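Local coordinates for protein 16 kDa beta-galactoside-binding lectin (Gallus gallus, PDB 1QMJ) that binds beta-galactosides as a homodimeric galectin and may take part in the regulation of differentiation, at residues V16-K21 / L118-D123. Residues are numbered along the deposited sequence; the frame is centred on the assembly and turned at random.
Sequences VKVKGK and LAVEGD
L118 reaches across to both valines of segment 16-21 with one methyl group. Its CB points toward that segment; CG, anti to the backbone N (chi1 173°), leans toward V120, and CD2 continues across. CD2 meets CG1 of V16 at 3.9 Å. The same CD2 sits more loosely against CG2 of V18, at 4.4 Å. The side chains of L118 and V16 pass alongside each other, running in opposite directions. L118 also packs on V33 of strand 29-33, I129 of strand 124-131 and L8 in a loop, so residues of both sheets touch it.

V120 follows two residues on, on the same face of its strand. It uses CG2, the branch anti to its own carbonyl carbon, to touch CG1 of V18 at 4.1 Å. These two valines again lie side by side, pointing opposite ways. V126 and F124 of strand 124-131 add to the packing, against V120 and V18 respectively.

At D123 the chain leaves the strand, and only backbone comes near: its O is 4.4 Å from the O of K21, with no bond between them. The carboxylate turns elsewhere, and OD2 accepts a hydrogen bond from the backbone N of K27.

The two strands run nearly parallel in space; the axes of the two short segments come within 10.4 Å at an angle of 23°. They belong to different sheets. Strand 16-22 pairs with 83-90 and 124-131, whereas 117-122 pairs with 4-6 and 29-33. This is face-to-face packing in the beta-sandwich of the galectin fold, away from the predicted galactoside site. No hydrogen bond or salt bridge joins the segments. The side-chain contact is therefore purely apolar, and its stability probably comes from van der Waals contact and from burying these aliphatic groups away from water.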
loop_
_atom_site.group_PDB
_atom_site.type_symbol
_atom_site.label_atom_id
_atom_site.label_comp_id
_atom_site.label_asym_id
_atom_site.label_seq_id
_atom_site.Cartn_x
_atom_site.Cartn_y
_atom_site.Cartn_z
ATOM N N VAL A 16 11.158 0.583 3.915
ATOM C CA VAL A 16 9.694 0.437 3.893
ATOM C C VAL A 16 9.171 0.757 5.284
ATOM O O VAL A 16 9.493 0.073 6.261
ATOM C CB VAL A 16 9.295 -0.995 3.522
ATOM C CG1 VAL A 16 7.788 -1.242 3.647
ATOM C CG2 VAL A 16 9.657 -1.370 2.085
ATOM N N LYS A 17 8.376 1.793 5.355
ATOM C CA LYS A 17 7.814 2.238 6.630
ATOM C C LYS A 17 6.312 2.015 6.692
ATOM O O LYS A 17 5.560 2.470 5.821
ATOM C CB LYS A 17 8.057 3.729 6.830
ATOM C CG LYS A 17 9.534 4.105 6.879
ATOM C CD LYS A 17 9.740 5.584 7.200
ATOM C CE LYS A 17 11.177 5.925 7.586
ATOM N NZ LYS A 17 11.273 7.154 8.386
ATOM N N VAL A 18 5.926 1.317 7.733
ATOM C CA VAL A 18 4.525 1.022 8.006
ATOM C C VAL A 18 4.119 1.730 9.290
ATOM O O VAL A 18 4.636 1.432 10.373
ATOM C CB VAL A 18 4.300 -0.482 8.182
ATOM C CG1 VAL A 18 2.849 -0.822 8.542
ATOM C CG2 VAL A 18 4.614 -1.291 6.924
ATOM N N LYS A 19 3.205 2.656 9.133
ATOM C CA LYS A 19 2.671 3.434 10.254
ATOM C C LYS A 19 1.254 2.966 10.538
ATOM O O LYS A 19 0.478 2.685 9.618
ATOM C CB LYS A 19 2.645 4.924 9.911
ATOM C CG LYS A 19 3.968 5.446 9.355
ATOM C CD LYS A 19 3.932 6.949 9.062
ATOM C CE LYS A 19 3.964 7.809 10.330
ATOM N NZ LYS A 19 2.704 7.769 11.087
ATOM N N GLY A 20 0.934 2.885 11.807
ATOM C CA GLY A 20 -0.397 2.446 12.228
ATOM C C GLY A 20 -0.553 2.555 13.735
ATOM O O GLY A 20 0.286 3.148 14.427
ATOM N N LYS A 21 -1.634 1.971 14.188
ATOM C CA LYS A 21 -1.986 1.958 15.599
ATOM C C LYS A 21 -2.374 0.553 16.037
ATOM O O LYS A 21 -3.183 -0.122 15.384
ATOM C CB LYS A 21 -3.177 2.892 15.845
ATOM C CG LYS A 21 -3.632 2.914 17.307
ATOM C CD LYS A 21 -5.154 2.863 17.462
ATOM C CE LYS A 21 -5.602 2.777 18.923
ATOM N NZ LYS A 21 -5.177 3.934 19.723
ATOM N N LEU A 118 4.111 -7.526 0.615
ATOM C CA LEU A 118 4.029 -6.963 1.960
ATOM C C LEU A 118 2.593 -7.160 2.410
ATOM O O LEU A 118 1.670 -6.917 1.645
ATOM C CB LEU A 118 4.366 -5.460 1.943
ATOM C CG LEU A 118 4.202 -4.606 3.219
ATOM C CD1 LEU A 118 5.132 -5.070 4.318
ATOM C CD2 LEU A 118 4.489 -3.151 2.913
ATOM N N ALA A 119 2.398 -7.648 3.625
ATOM C CA ALA A 119 1.056 -7.837 4.152
ATOM C C ALA A 119 1.040 -7.537 5.640
ATOM O O ALA A 119 1.978 -7.878 6.359
ATOM C CB ALA A 119 0.579 -9.249 3.898
ATOM N N VAL A 120 0.006 -6.839 6.090
ATOM C CA VAL A 120 -0.140 -6.503 7.503
ATOM C C VAL A 120 -1.392 -7.219 7.976
ATOM O O VAL A 120 -2.438 -7.107 7.343
ATOM C CB VAL A 120 -0.312 -4.978 7.726
ATOM C CG1 VAL A 120 -0.509 -4.689 9.206
ATOM C CG2 VAL A 120 0.906 -4.217 7.196
ATOM N N GLU A 121 -1.278 -7.986 9.056
ATOM C CA GLU A 121 -2.420 -8.721 9.594
ATOM C C GLU A 121 -2.523 -8.607 11.114
ATOM O O GLU A 121 -1.610 -8.114 11.787
ATOM C CB GLU A 121 -2.374 -10.194 9.160
ATOM C CG GLU A 121 -1.131 -10.947 9.600
ATOM C CD GLU A 121 -1.090 -12.380 9.081
ATOM O OE1 GLU A 121 -1.222 -12.579 7.851
ATOM O OE2 GLU A 121 -0.912 -13.307 9.905
ATOM N N GLY A 122 -3.653 -9.054 11.647
ATOM C CA GLY A 122 -3.866 -8.995 13.077
ATOM C C GLY A 122 -4.489 -7.697 13.553
ATOM O O GLY A 122 -5.126 -6.959 12.790
ATOM N N ASP A 123 -4.283 -7.411 14.830
ATOM C CA ASP A 123 -4.839 -6.229 15.462
ATOM C C ASP A 123 -3.976 -4.990 15.311
ATOM O O ASP A 123 -3.468 -4.442 16.297
ATOM C CB ASP A 123 -5.112 -6.525 16.932
ATOM C CG ASP A 123 -5.979 -7.755 17.116
ATOM O OD1 ASP A 123 -7.074 -7.805 16.519
ATOM O OD2 ASP A 123 -5.553 -8.683 17.831
#